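Homoprotocatechuate 2,3-dioxygenase (Brevibacterium fuscum, PDB 4Z6M) catalyses the iron(II)-dependent extradiol cleavage of homoprotocatechuate by dioxygen, breaking the ring bond just outside its pair of adjacent hydroxyls. Local coordinates at residues 168-171 / 172-175. The protein carries 1 engineered substitution. Numbering follows the deposited sequence.
Sequences KYLE and DLGF
Lys168 and Asp172, one helical turn apart, form a salt bridge in which Lys168 NZ lies 2.7 Å from Asp172 OD2, on the syn lone pair of that oxygen. The lysine chain bends at its second torsion (chi2 -93°), which turns CD and CE in toward OD2 before NZ reaches it. A water donates to Asp172 OD1 and weakly accepts from the ammonium, which also donates to Ile5 O.

Backbone bonds close the helix. Asp172 N donates to Lys168 O at 3.0 Å and Leu173 N to Tyr169 O at 3.1 Å. Phe175 N then reaches back to Leu170 O at 3.0 Å, and Gly174 N meets Glu171 O at 2.9 Å from above the carbonyl plane. The same Leu170 O lies in the plane of the Phe175 ring at its edge, 3.5 Å from CD1. A second water joins the carbonyl oxygens of Glu171 and Phe175, while Glu171 CA makes a nearly straight C-H...O contact to Phe175 O (171° at H).

Apolar contacts centre on Leu170 CD2, which is 4.0 Å from Leu173 CD2 and 4.1 Å from Phe175 CD1. Leu173 runs alongside Tyr169, its CD2 nearing Tyr169 OH, which is hydrogen-bonded to Asp120 and Tyr94.

With Gly174 at positive phi (112°), the two bonds back into the last turn define a Schellman motif, which ends helix 163-172 and leads into strand 176-182 of a glyoxalase-family βαβββ module.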
ATOM      1  N   LYS A 168      26.226  10.900  26.409  1.00 11.47           N
ATOM      2  CA  LYS A 168      26.338  12.126  27.194  1.00 12.76           C
ATOM      3  C   LYS A 168      26.821  13.300  26.335  1.00 11.79           C
ATOM      4  O   LYS A 168      26.263  14.404  26.403  1.00 12.82           O
ATOM      5  CB  LYS A 168      27.260  11.896  28.383  1.00 14.98           C
ATOM      6  CG  LYS A 168      27.204  13.012  29.399  1.00 18.18           C
ATOM      7  CD  LYS A 168      28.260  14.060  29.174  1.00 22.24           C
ATOM      8  CE  LYS A 168      28.547  14.804  30.467  1.00 24.12           C
ATOM      9  NZ  LYS A 168      29.216  16.076  30.132  1.00 24.96           N
ATOM     10  N   TYR A 169      27.826  13.046  25.509  1.00 11.43           N
ATOM     11  CA  TYR A 169      28.369  14.065  24.617  1.00 11.23           C
ATOM     12  C   TYR A 169      27.308  14.569  23.628  1.00 10.00           C
ATOM     13  O   TYR A 169      27.138  15.765  23.450  1.00 11.73           O
ATOM     14  CB  TYR A 169      29.630  13.538  23.926  1.00 11.99           C
ATOM     15  CG  TYR A 169      29.854  14.023  22.506  1.00 11.26           C
ATOM     16  CD1 TYR A 169      30.219  15.336  22.239  1.00 12.24           C
ATOM     17  CD2 TYR A 169      29.688  13.165  21.444  1.00 11.28           C
ATOM     18  CE1 TYR A 169      30.418  15.782  20.944  1.00 12.36           C
ATOM     19  CE2 TYR A 169      29.881  13.599  20.136  1.00 11.92           C
ATOM     20  CZ  TYR A 169      30.250  14.897  19.904  1.00 11.19           C
ATOM     21  OH  TYR A 169      30.451  15.326  18.622  1.00 12.71           O
ATOM     22  N   LEU A 170      26.558  13.643  23.032  1.00  9.84           N
ATOM     23  CA  LEU A 170      25.509  14.031  22.082  1.00 10.91           C
ATOM     24  C   LEU A 170      24.363  14.738  22.774  1.00 10.58           C
ATOM     25  O   LEU A 170      23.778  15.649  22.196  1.00 11.47           O
ATOM     26  CB  LEU A 170      25.027  12.836  21.257  1.00 10.23           C
ATOM     27  CG  LEU A 170      26.038  12.302  20.232  1.00 11.26           C
ATOM     28  CD1 LEU A 170      25.531  11.025  19.598  1.00 11.52           C
ATOM     29  CD2 LEU A 170      26.388  13.312  19.151  1.00 11.84           C
ATOM     30  N   GLU A 171      24.052  14.369  24.020  1.00 11.67           N
ATOM     31  CA  GLU A 171      23.033  15.107  24.757  1.00 12.08           C
ATOM     32  C   GLU A 171      23.445  16.542  25.046  1.00 12.22           C
ATOM     33  O   GLU A 171      22.640  17.470  24.906  1.00 13.39           O
ATOM     34  CB  GLU A 171      22.680  14.375  26.057  1.00 13.95           C
ATOM     35  CG  GLU A 171      21.890  13.099  25.836  1.00 15.64           C
ATOM     36  CD  GLU A 171      21.660  12.345  27.129  1.00 18.22           C
ATOM     37  OE1 GLU A 171      22.569  12.314  27.995  1.00 20.40           O
ATOM     38  OE2 GLU A 171      20.566  11.812  27.285  1.00 21.03           O
ATOM     39  N   ASP A 172      24.704  16.727  25.426  1.00 12.27           N
ATOM     40  CA  ASP A 172      25.210  18.079  25.679  1.00 13.20           C
ATOM     41  C   ASP A 172      25.131  18.904  24.401  1.00 13.70           C
ATOM     42  O   ASP A 172      24.866  20.099  24.423  1.00 15.85           O
ATOM     43  CB  ASP A 172      26.664  18.016  26.171  1.00 15.59           C
ATOM     44  CG  ASP A 172      26.786  17.556  27.630  1.00 16.47           C
ATOM     45  OD1 ASP A 172      25.799  17.580  28.377  1.00 20.33           O
ATOM     46  OD2 ASP A 172      27.908  17.186  28.026  1.00 19.48           O
ATOM     47  N   LEU A 173      25.352  18.238  23.278  1.00 12.69           N
ATOM     48  CA  LEU A 173      25.276  18.879  21.966  1.00 13.19           C
ATOM     49  C   LEU A 173      23.853  19.201  21.515  1.00 13.37           C
ATOM     50  O   LEU A 173      23.656  19.906  20.517  1.00 15.10           O
ATOM     51  CB  LEU A 173      25.982  17.977  20.961  1.00 14.10           C
ATOM     52  CG  LEU A 173      26.226  18.421  19.530  1.00 14.79           C
ATOM     53  CD1 LEU A 173      27.034  19.714  19.501  1.00 15.43           C
ATOM     54  CD2 LEU A 173      26.914  17.289  18.796  1.00 14.98           C
ATOM     55  N   GLY A 174      22.869  18.677  22.247  1.00 12.67           N
ATOM     56  CA  GLY A 174      21.460  19.007  22.070  1.00 12.81           C
ATOM     57  C   GLY A 174      20.610  17.869  21.527  1.00 11.16           C
ATOM     58  O   GLY A 174      19.389  18.011  21.404  1.00 11.37           O
ATOM     59  N   PHE A 175      21.214  16.729  21.206  1.00  9.71           N
ATOM     60  CA  PHE A 175      20.408  15.571  20.760  1.00 10.16           C
ATOM     61  C   PHE A 175      19.646  15.006  21.955  1.00 10.52           C
ATOM     62  O   PHE A 175      20.164  15.005  23.071  1.00 12.99           O
ATOM     63  CB  PHE A 175      21.280  14.482  20.149  1.00 10.66           C
ATOM     64  CG  PHE A 175      21.896  14.861  18.821  1.00 10.25           C
ATOM     65  CD1 PHE A 175      23.047  15.610  18.761  1.00 11.22           C
ATOM     66  CD2 PHE A 175      21.355  14.393  17.624  1.00  9.26           C
ATOM     67  CE1 PHE A 175      23.610  15.948  17.534  1.00 10.42           C
ATOM     68  CE2 PHE A 175      21.939  14.709  16.409  1.00 11.26           C
ATOM     69  CZ  PHE A 175      23.068  15.489  16.368  1.00 11.04           C
TER
HETATM   70  O   HOH W   1      26.209  17.266  30.983  1.00 32.04           O
HETATM   71  O   HOH W   2      19.836  17.029  24.925  1.00 21.30           O